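ZmpA Glycopeptidase (Clostridium perfringens, PDB 6XSX) is a metalloprotease that cleaves glycosylated protein substrates, the chain here being the M60 catalytic module of a much longer multidomain protein. Local coordinates at residues T62-V67 and R138-I143; Y439-G444 and Y516-N521; N299-L304 and P354-Q359. One frame throughout, in Å; residues are numbered along the deposited sequence.

How the contacts relate
The three contacts show how chemistry follows place in a fold. Contact 1 lies at the far amino-terminal end, in an antiparallel sheet: regular backbone bonds, one apolar pair turned to the buried side, a charged group on the other. Contact 3 is wholly buried, two helices of the M60 module meeting through sulfur, methyl and indole without a hydrogen bond between the segments. Contact 2, partly buried, joins this helical region to the carboxy-terminal beta strands with asparagine amides. Contacts 2 and 3 lie near each other without touching, their centres about 18 Å apart, and helix 347-361, which supplies 354-359, also touches Y439 and I520. Contacts 1 and 2 lie on opposite sides of the chain's centre, their own centres about 61 Å apart.

Contact 1. Residues T62-V67 and R138-I143; sequences TVYVDV and RIEGAI. With EDO (1,2-ethanediol), chain F.
T62, V63 and Y64 pair with E140, I139 and R138 as neighbouring antiparallel strands of a four-stranded sheet. The backbone chemistry is regular. In the hydrogen-bonded pair T62-E140, E140 N gives to T62 O at 2.8 Å, and T62 N returns a longer bond to E140 O of 3.1 Å; Y64 and R138 likewise exchange two bonds. Between them V63 and I139 form a non-hydrogen-bonded pair, where the CA-H of V63 points at R138 O.

Apolar packing occupies one face of the sheet. V63 CG1 lies beside I139 CG1 at 4.1 Å; I100 of the adjacent strand 96-101 touches V63, and Y53 of strand 49-56, from the second sheet, touches I139.

Charge and aromatic surface share the other face. R138 NH2 sits over the Y64 ring, 3.4 Å from Y64 CD2, with ring and guanidinium planes only 20° apart. The bend at chi3 (53°) folds the arginine's end back over the ring. R138 NH1 makes a salt bridge to E140 OE2, 2.6 Å long and almost straight (172°), lying in the guanidinium plane, and E140 OE1 comes to the ring's edge. A 1,2-ethanediol, probably from the crystallisation liquor, takes a weak bond from R138 NE.

With its plane fixed by the carboxylate and its face laid on the tyrosine, the guanidinium has little freedom to rotate, and its charge is probably largely balanced by E140.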
loop_
_atom_site.group_PDB
_atom_site.type_symbol
_atom_site.label_atom_id
_atom_site.label_comp_id
_atom_site.label_asym_id
_atom_site.label_seq_id
_atom_site.Cartn_x
_atom_site.Cartn_y
_atom_site.Cartn_z
ATOM N N THR A 62 -21.279 4.656 -32.272
ATOM C CA THR A 62 -22.638 4.154 -32.143
ATOM C C THR A 62 -22.611 2.906 -31.269
ATOM O O THR A 62 -21.876 1.964 -31.552
ATOM C CB THR A 62 -23.299 3.907 -33.509
ATOM O OG1 THR A 62 -23.181 5.109 -34.270
ATOM C CG2 THR A 62 -24.759 3.527 -33.383
ATOM N N VAL A 63 -23.366 2.942 -30.168
ATOM C CA VAL A 63 -23.317 1.836 -29.227
ATOM C C VAL A 63 -24.702 1.216 -29.146
ATOM O O VAL A 63 -25.685 1.915 -28.935
ATOM C CB VAL A 63 -22.812 2.275 -27.841
ATOM C CG1 VAL A 63 -22.706 1.094 -26.880
ATOM C CG2 VAL A 63 -21.486 3.012 -27.940
ATOM N N TYR A 64 -24.744 -0.102 -29.328
ATOM C CA TYR A 64 -25.976 -0.861 -29.242
ATOM C C TYR A 64 -26.023 -1.580 -27.901
ATOM O O TYR A 64 -25.048 -2.226 -27.508
ATOM C CB TYR A 64 -26.063 -1.825 -30.423
ATOM C CG TYR A 64 -26.297 -1.107 -31.724
ATOM C CD1 TYR A 64 -27.578 -0.728 -32.105
ATOM C CD2 TYR A 64 -25.238 -0.771 -32.550
ATOM C CE1 TYR A 64 -27.802 -0.051 -33.295
ATOM C CE2 TYR A 64 -25.448 -0.091 -33.739
ATOM C CZ TYR A 64 -26.729 0.272 -34.107
ATOM O OH TYR A 64 -26.925 0.943 -35.278
ATOM N N VAL A 65 -27.160 -1.431 -27.209
ATOM C CA VAL A 65 -27.336 -1.937 -25.858
ATOM C C VAL A 65 -28.584 -2.817 -25.825
ATOM O O VAL A 65 -29.673 -2.385 -26.201
ATOM C CB VAL A 65 -27.447 -0.774 -24.850
ATOM C CG1 VAL A 65 -27.775 -1.263 -23.444
ATOM C CG2 VAL A 65 -26.207 0.115 -24.837
ATOM N N ASP A 66 -28.415 -4.053 -25.357
ATOM C CA ASP A 66 -29.539 -4.951 -25.143
ATOM C C ASP A 66 -29.628 -5.305 -23.659
ATOM O O ASP A 66 -28.709 -5.915 -23.111
ATOM C CB ASP A 66 -29.425 -6.168 -26.071
ATOM C CG ASP A 66 -30.443 -7.271 -25.822
ATOM O OD1 ASP A 66 -31.388 -7.059 -25.036
ATOM O OD2 ASP A 66 -30.273 -8.350 -26.417
ATOM N N VAL A 67 -30.717 -4.864 -23.010
ATOM C CA VAL A 67 -31.106 -5.299 -21.670
ATOM C C VAL A 67 -32.586 -5.675 -21.731
ATOM O O VAL A 67 -33.269 -5.300 -22.686
ATOM C CB VAL A 67 -30.888 -4.209 -20.594
ATOM C CG1 VAL A 67 -29.417 -3.850 -20.417
ATOM C CG2 VAL A 67 -31.723 -2.963 -20.860
ATOM N N ARG A 138 -22.570 -3.643 -28.252
ATOM C CA ARG A 138 -21.679 -3.590 -29.394
ATOM C C ARG A 138 -21.305 -2.134 -29.646
ATOM O O ARG A 138 -22.156 -1.252 -29.561
ATOM C CB ARG A 138 -22.377 -4.191 -30.616
ATOM C CG ARG A 138 -21.465 -4.400 -31.813
ATOM C CD ARG A 138 -22.138 -5.276 -32.856
ATOM N NE ARG A 138 -23.461 -4.819 -33.264
ATOM C CZ ARG A 138 -23.686 -3.848 -34.142
ATOM N NH1 ARG A 138 -22.669 -3.211 -34.700
ATOM N NH2 ARG A 138 -24.928 -3.518 -34.456
ATOM N N ILE A 139 -20.024 -1.901 -29.952
ATOM C CA ILE A 139 -19.536 -0.559 -30.209
ATOM C C ILE A 139 -19.081 -0.481 -31.665
ATOM O O ILE A 139 -18.246 -1.272 -32.094
ATOM C CB ILE A 139 -18.412 -0.181 -29.214
ATOM C CG1 ILE A 139 -18.901 -0.249 -27.764
ATOM C CG2 ILE A 139 -17.831 1.186 -29.537
ATOM C CD1 ILE A 139 -17.790 -0.315 -26.734
ATOM N N GLU A 140 -19.606 0.505 -32.401
ATOM C CA GLU A 140 -19.194 0.759 -33.774
ATOM C C GLU A 140 -18.425 2.077 -33.849
ATOM O O GLU A 140 -18.799 3.059 -33.207
ATOM C CB GLU A 140 -20.421 0.923 -34.675
ATOM C CG GLU A 140 -21.206 -0.345 -34.940
ATOM C CD GLU A 140 -22.369 -0.166 -35.916
ATOM O OE1 GLU A 140 -22.647 0.995 -36.326
ATOM O OE2 GLU A 140 -23.009 -1.182 -36.261
ATOM N N GLY A 141 -17.365 2.091 -34.666
ATOM C CA GLY A 141 -16.719 3.318 -35.109
ATOM C C GLY A 141 -15.445 3.638 -34.326
ATOM O O GLY A 141 -14.846 4.698 -34.524
ATOM N N ALA A 142 -15.029 2.719 -33.442
ATOM C CA ALA A 142 -13.860 2.962 -32.612
ATOM C C ALA A 142 -12.656 2.201 -33.171
ATOM O O ALA A 142 -12.808 1.354 -34.040
ATOM C CB ALA A 142 -14.150 2.617 -31.167
ATOM N N ILE A 143 -11.463 2.505 -32.647
ATOM C CA ILE A 143 -10.217 1.905 -33.105
ATOM C C ILE A 143 -9.712 0.985 -31.996
ATOM O O ILE A 143 -9.809 1.341 -30.830
ATOM C CB ILE A 143 -9.178 3.016 -33.394
ATOM C CG1 ILE A 143 -9.751 4.146 -34.256
ATOM C CG2 ILE A 143 -7.897 2.448 -33.986
ATOM C CD1 ILE A 143 -10.556 5.179 -33.475
HETATM C C1 EDO F . -25.621 -6.453 -29.358
HETATM O O1 EDO F . -25.416 -6.054 -30.702
HETATM C C2 EDO F . -26.391 -5.444 -28.603
HETATM O O2 EDO F . -27.630 -5.178 -29.230
#

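Contact 2. Residues Y439-G444 and Y516-N521; sequences YLNKGG and YDNEIN
The type I beta turn from D517 to I520 carries N518 into the bend that follows helix 437-440, where its amide is bonded at both ends by N441 and G444. N518 OD1 accepts from N441 ND2 over 2.9 Å in a nearly straight bond (170°), the oxygen lying close to the plane of the N441 amide. At the other end N518 ND2 gives to G444 O, 2.9 Å away, and is met by a lone pair of that oxygen in its carbonyl plane; this bond is more bent, at 146°, with the oxygen tilted from the N518 amide plane. The two amide planes are turned 64° apart, so the groups cross instead of stacking. N518 CG stands anti to its carbonyl carbon, a setting that projects the amide out of the turn and between the two partners.

The turn ends strand 511-517 of the carboxy-terminal antiparallel sheet, and strand 478-485 and the residues leading into it share in the junction. N441 ND2 also bonds V478 O, while N518 ND2 also bonds N476 O, so that each nitrogen serves two acceptors.

The turn itself is braced by D517. D517 OD1 accepts from E519 N, closing an Asx turn, and from N521 N; both bonds measure 2.9 Å, and the donors arrive from opposite faces of the carboxylate. On the helix side, K442 adopts a positive phi, swinging the chain away from its helical path and on to G444, whose N is held by N477 OD1.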
loop_
_atom_site.group_PDB
_atom_site.type_symbol
_atom_site.label_atom_id
_atom_site.label_comp_id
_atom_site.label_asym_id
_atom_site.label_seq_id
_atom_site.Cartn_x
_atom_site.Cartn_y
_atom_site.Cartn_z
ATOM N N TYR A 439 13.948 -8.596 11.230
ATOM C CA TYR A 439 13.866 -9.322 9.967
ATOM C C TYR A 439 15.166 -9.237 9.166
ATOM O O TYR A 439 15.515 -10.195 8.472
ATOM C CB TYR A 439 12.615 -8.969 9.152
ATOM C CG TYR A 439 12.595 -7.592 8.530
ATOM C CD1 TYR A 439 11.978 -6.534 9.179
ATOM C CD2 TYR A 439 13.177 -7.344 7.297
ATOM C CE1 TYR A 439 11.938 -5.264 8.625
ATOM C CE2 TYR A 439 13.147 -6.079 6.723
ATOM C CZ TYR A 439 12.521 -5.035 7.390
ATOM O OH TYR A 439 12.461 -3.781 6.841
ATOM N N LEU A 440 15.867 -8.094 9.243
ATOM C CA LEU A 440 17.067 -7.875 8.440
ATOM C C LEU A 440 18.192 -8.850 8.803
ATOM O O LEU A 440 18.996 -9.206 7.938
ATOM C CB LEU A 440 17.529 -6.420 8.586
ATOM C CG LEU A 440 16.660 -5.381 7.873
ATOM C CD1 LEU A 440 17.046 -3.975 8.306
ATOM C CD2 LEU A 440 16.749 -5.525 6.356
ATOM N N ASN A 441 18.251 -9.282 10.071
ATOM C CA ASN A 441 19.302 -10.177 10.545
ATOM C C ASN A 441 19.216 -11.536 9.852
ATOM O O ASN A 441 20.238 -12.208 9.712
ATOM C CB ASN A 441 19.201 -10.472 12.042
ATOM C CG ASN A 441 19.887 -9.450 12.923
ATOM O OD1 ASN A 441 20.866 -8.836 12.523
ATOM N ND2 ASN A 441 19.394 -9.270 14.133
ATOM N N LYS A 442 17.999 -11.942 9.455
ATOM C CA LYS A 442 17.723 -13.313 9.039
ATOM C C LYS A 442 18.377 -14.288 10.016
ATOM O O LYS A 442 19.138 -15.159 9.602
ATOM C CB LYS A 442 18.332 -13.612 7.665
ATOM C CG LYS A 442 17.865 -12.748 6.505
ATOM C CD LYS A 442 18.489 -13.233 5.220
ATOM C CE LYS A 442 18.812 -12.113 4.259
ATOM N NZ LYS A 442 17.840 -12.067 3.140
ATOM N N GLY A 443 18.106 -14.114 11.314
ATOM C CA GLY A 443 18.739 -14.919 12.343
ATOM C C GLY A 443 17.693 -15.592 13.221
ATOM O O GLY A 443 16.548 -15.775 12.803
ATOM N N GLY A 444 18.100 -15.945 14.446
ATOM C CA GLY A 444 17.190 -16.547 15.404
ATOM C C GLY A 444 17.353 -15.917 16.783
ATOM O O GLY A 444 17.688 -14.734 16.914
ATOM N N TYR A 516 19.661 -7.714 23.242
ATOM C CA TYR A 516 18.319 -8.185 22.923
ATOM C C TYR A 516 18.342 -8.925 21.596
ATOM O O TYR A 516 19.026 -8.491 20.674
ATOM C CB TYR A 516 17.308 -7.039 22.880
ATOM C CG TYR A 516 16.742 -6.697 24.230
ATOM C CD1 TYR A 516 17.467 -5.928 25.130
ATOM C CD2 TYR A 516 15.494 -7.164 24.618
ATOM C CE1 TYR A 516 16.954 -5.622 26.382
ATOM C CE2 TYR A 516 14.963 -6.860 25.860
ATOM C CZ TYR A 516 15.700 -6.088 26.745
ATOM O OH TYR A 516 15.193 -5.786 27.974
ATOM N N ASP A 517 17.588 -10.033 21.526
ATOM C CA ASP A 517 17.604 -10.884 20.346
ATOM C C ASP A 517 16.370 -10.649 19.471
ATOM O O ASP A 517 15.514 -9.817 19.782
ATOM C CB ASP A 517 17.821 -12.354 20.709
ATOM C CG ASP A 517 16.599 -13.064 21.267
ATOM O OD1 ASP A 517 15.477 -12.476 21.227
ATOM O OD2 ASP A 517 16.783 -14.203 21.763
ATOM N N ASN A 518 16.284 -11.431 18.393
ATOM C CA ASN A 518 15.350 -11.212 17.302
ATOM C C ASN A 518 13.903 -11.388 17.763
ATOM O O ASN A 518 12.991 -10.963 17.061
ATOM C CB ASN A 518 15.660 -12.119 16.105
ATOM C CG ASN A 518 16.852 -11.655 15.295
ATOM O OD1 ASN A 518 16.925 -10.482 14.924
ATOM N ND2 ASN A 518 17.769 -12.572 14.987
ATOM N N GLU A 519 13.702 -12.043 18.911
ATOM C CA GLU A 519 12.377 -12.177 19.498
ATOM C C GLU A 519 12.251 -11.296 20.745
ATOM O O GLU A 519 11.386 -11.531 21.588
ATOM C CB GLU A 519 12.061 -13.653 19.748
ATOM C CG GLU A 519 11.811 -14.416 18.459
ATOM C CD GLU A 519 11.545 -15.907 18.570
ATOM O OE1 GLU A 519 11.195 -16.378 19.681
ATOM O OE2 GLU A 519 11.735 -16.602 17.545
ATOM N N ILE A 520 13.121 -10.279 20.852
ATOM C CA ILE A 520 13.083 -9.298 21.930
ATOM C C ILE A 520 13.241 -9.984 23.294
ATOM O O ILE A 520 12.591 -9.612 24.276
ATOM C CB ILE A 520 11.812 -8.423 21.859
ATOM C CG1 ILE A 520 11.346 -8.211 20.410
ATOM C CG2 ILE A 520 12.063 -7.103 22.586
ATOM C CD1 ILE A 520 10.090 -7.349 20.246
ATOM N N ASN A 521 14.122 -10.986 23.363
ATOM C CA ASN A 521 14.482 -11.533 24.659
ATOM C C ASN A 521 15.768 -10.871 25.138
ATOM O O ASN A 521 16.723 -10.745 24.371
ATOM C CB ASN A 521 14.676 -13.047 24.615
ATOM C CG ASN A 521 13.412 -13.771 24.228
ATOM O OD1 ASN A 521 13.232 -14.135 23.069
ATOM N ND2 ASN A 521 12.529 -13.980 25.186
#

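Contact 3. Residues N299-L304 and P354-Q359; sequences NNMLPL and PLWQLQ
M301 and L304 are the bumps that one helix offers to the surface of helix 347-361, where W356 provides the broad flat receiving wall. L304 CB presses on the six-membered ring of the W356 indole, 3.6 Å from its centroid and just 9° off the ring normal, a CH-pi contact over the face. L304 CD1 spreads toward the pyrrole side, 3.9 Å from W356 CD2, and L304 O approaches CH2.

M301 fills a different hollow, lined by L355, W356 and Q359. Bends at chi2 (-66°) and chi3 (-74°) curl its end round to the helix: M301 SD comes to 3.7 Å from W356 N, and M301 CE settles 3.6 Å from Q359 CB and near L355 O. The sulfur stands at the edge of the indole, a Met-aromatic contact, so the tryptophan meets leucine on a face and methionine at its rim.

Polar ends turn to other partners: W356 NE1 bonds D436, and the Q359 amide serves W366 and K363. Between the segments, cohesion therefore rests on complementary shape and polarisable sulfur and ring surfaces, with the polar ends of W356 and Q359 bonded to residues outside the two segments.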
loop_
_atom_site.group_PDB
_atom_site.type_symbol
_atom_site.label_atom_id
_atom_site.label_comp_id
_atom_site.label_asym_id
_atom_site.label_seq_id
_atom_site.Cartn_x
_atom_site.Cartn_y
_atom_site.Cartn_z
ATOM N N ASN A 299 -1.932 4.016 7.321
ATOM C CA ASN A 299 -1.835 3.523 5.951
ATOM C C ASN A 299 -0.385 3.188 5.581
ATOM O O ASN A 299 -0.132 2.461 4.620
ATOM C CB ASN A 299 -2.614 4.396 4.960
ATOM C CG ASN A 299 -4.119 4.219 5.079
ATOM O OD1 ASN A 299 -4.593 3.281 5.720
ATOM N ND2 ASN A 299 -4.887 5.102 4.455
ATOM N N ASN A 300 0.561 3.696 6.374
ATOM C CA ASN A 300 1.980 3.448 6.185
ATOM C C ASN A 300 2.330 1.991 6.484
ATOM O O ASN A 300 3.411 1.522 6.138
ATOM C CB ASN A 300 2.802 4.338 7.115
ATOM C CG ASN A 300 2.633 5.806 6.794
ATOM O OD1 ASN A 300 2.890 6.224 5.674
ATOM N ND2 ASN A 300 2.194 6.587 7.768
ATOM N N MET A 301 1.441 1.294 7.189
ATOM C CA MET A 301 1.720 -0.084 7.547
ATOM C C MET A 301 1.858 -0.914 6.276
ATOM O O MET A 301 2.582 -1.917 6.271
ATOM C CB MET A 301 0.620 -0.676 8.433
ATOM C CG MET A 301 0.645 -0.139 9.854
ATOM S SD MET A 301 2.135 -0.621 10.811
ATOM C CE MET A 301 1.749 -2.337 11.140
ATOM N N LEU A 302 1.183 -0.470 5.197
ATOM C CA LEU A 302 1.199 -1.233 3.957
ATOM C C LEU A 302 2.569 -1.145 3.279
ATOM O O LEU A 302 3.200 -2.177 3.047
ATOM C CB LEU A 302 0.033 -0.868 3.022
ATOM C CG LEU A 302 -0.043 -1.718 1.748
ATOM C CD1 LEU A 302 -0.384 -3.171 2.064
ATOM C CD2 LEU A 302 -1.039 -1.154 0.745
ATOM N N PRO A 303 3.093 0.051 2.911
ATOM C CA PRO A 303 4.428 0.114 2.314
ATOM C C PRO A 303 5.518 -0.508 3.198
ATOM O O PRO A 303 6.423 -1.157 2.673
ATOM C CB PRO A 303 4.617 1.602 1.978
ATOM C CG PRO A 303 3.624 2.328 2.879
ATOM C CD PRO A 303 2.450 1.375 2.982
ATOM N N LEU A 304 5.408 -0.360 4.532
ATOM C CA LEU A 304 6.390 -0.955 5.438
ATOM C C LEU A 304 6.406 -2.479 5.291
ATOM O O LEU A 304 7.477 -3.073 5.262
ATOM C CB LEU A 304 6.123 -0.547 6.893
ATOM C CG LEU A 304 6.367 0.921 7.244
ATOM C CD1 LEU A 304 5.794 1.250 8.617
ATOM C CD2 LEU A 304 7.841 1.279 7.192
ATOM N N PRO A 354 4.925 2.596 16.966
ATOM C CA PRO A 354 4.459 1.619 17.955
ATOM C C PRO A 354 3.668 0.445 17.373
ATOM O O PRO A 354 3.702 -0.664 17.912
ATOM C CB PRO A 354 3.564 2.452 18.896
ATOM C CG PRO A 354 3.201 3.683 18.081
ATOM C CD PRO A 354 4.442 3.957 17.260
ATOM N N LEU A 355 2.941 0.722 16.285
ATOM C CA LEU A 355 2.105 -0.265 15.618
ATOM C C LEU A 355 2.987 -1.169 14.762
ATOM O O LEU A 355 2.783 -2.379 14.715
ATOM C CB LEU A 355 1.051 0.451 14.762
ATOM C CG LEU A 355 -0.002 1.238 15.550
ATOM C CD1 LEU A 355 -0.855 2.096 14.624
ATOM C CD2 LEU A 355 -0.884 0.318 16.375
ATOM N N TRP A 356 3.963 -0.564 14.081
ATOM C CA TRP A 356 4.911 -1.315 13.274
ATOM C C TRP A 356 5.683 -2.311 14.146
ATOM O O TRP A 356 5.893 -3.461 13.753
ATOM C CB TRP A 356 5.839 -0.361 12.511
ATOM C CG TRP A 356 6.850 -1.070 11.661
ATOM C CD1 TRP A 356 8.209 -0.968 11.739
ATOM C CD2 TRP A 356 6.579 -2.024 10.619
ATOM N NE1 TRP A 356 8.799 -1.763 10.794
ATOM C CE2 TRP A 356 7.827 -2.439 10.106
ATOM C CE3 TRP A 356 5.411 -2.565 10.062
ATOM C CZ2 TRP A 356 7.934 -3.367 9.069
ATOM C CZ3 TRP A 356 5.519 -3.489 9.039
ATOM C CH2 TRP A 356 6.766 -3.882 8.549
ATOM N N GLN A 357 6.100 -1.859 15.336
ATOM C CA GLN A 357 6.827 -2.690 16.286
ATOM C C GLN A 357 6.014 -3.925 16.672
ATOM O O GLN A 357 6.564 -5.023 16.747
ATOM C CB GLN A 357 7.180 -1.900 17.546
ATOM C CG GLN A 357 8.237 -0.835 17.319
ATOM C CD GLN A 357 8.660 -0.179 18.608
ATOM O OE1 GLN A 357 7.830 0.220 19.421
ATOM N NE2 GLN A 357 9.967 -0.057 18.799
ATOM N N LEU A 358 4.717 -3.734 16.951
ATOM C CA LEU A 358 3.840 -4.846 17.297
ATOM C C LEU A 358 3.739 -5.823 16.128
ATOM O O LEU A 358 3.610 -7.021 16.354
ATOM C CB LEU A 358 2.456 -4.332 17.715
ATOM C CG LEU A 358 2.424 -3.463 18.976
ATOM C CD1 LEU A 358 1.029 -2.899 19.236
ATOM C CD2 LEU A 358 2.932 -4.221 20.199
ATOM N N GLN A 359 3.821 -5.305 14.891
ATOM C CA GLN A 359 3.728 -6.118 13.685
ATOM C C GLN A 359 5.045 -6.857 13.437
ATOM O O GLN A 359 5.046 -7.981 12.941
ATOM C CB GLN A 359 3.346 -5.260 12.477
ATOM C CG GLN A 359 3.293 -6.021 11.156
ATOM C CD GLN A 359 2.178 -7.042 11.082
ATOM O OE1 GLN A 359 1.226 -7.019 11.858
ATOM N NE2 GLN A 359 2.297 -7.965 10.150
#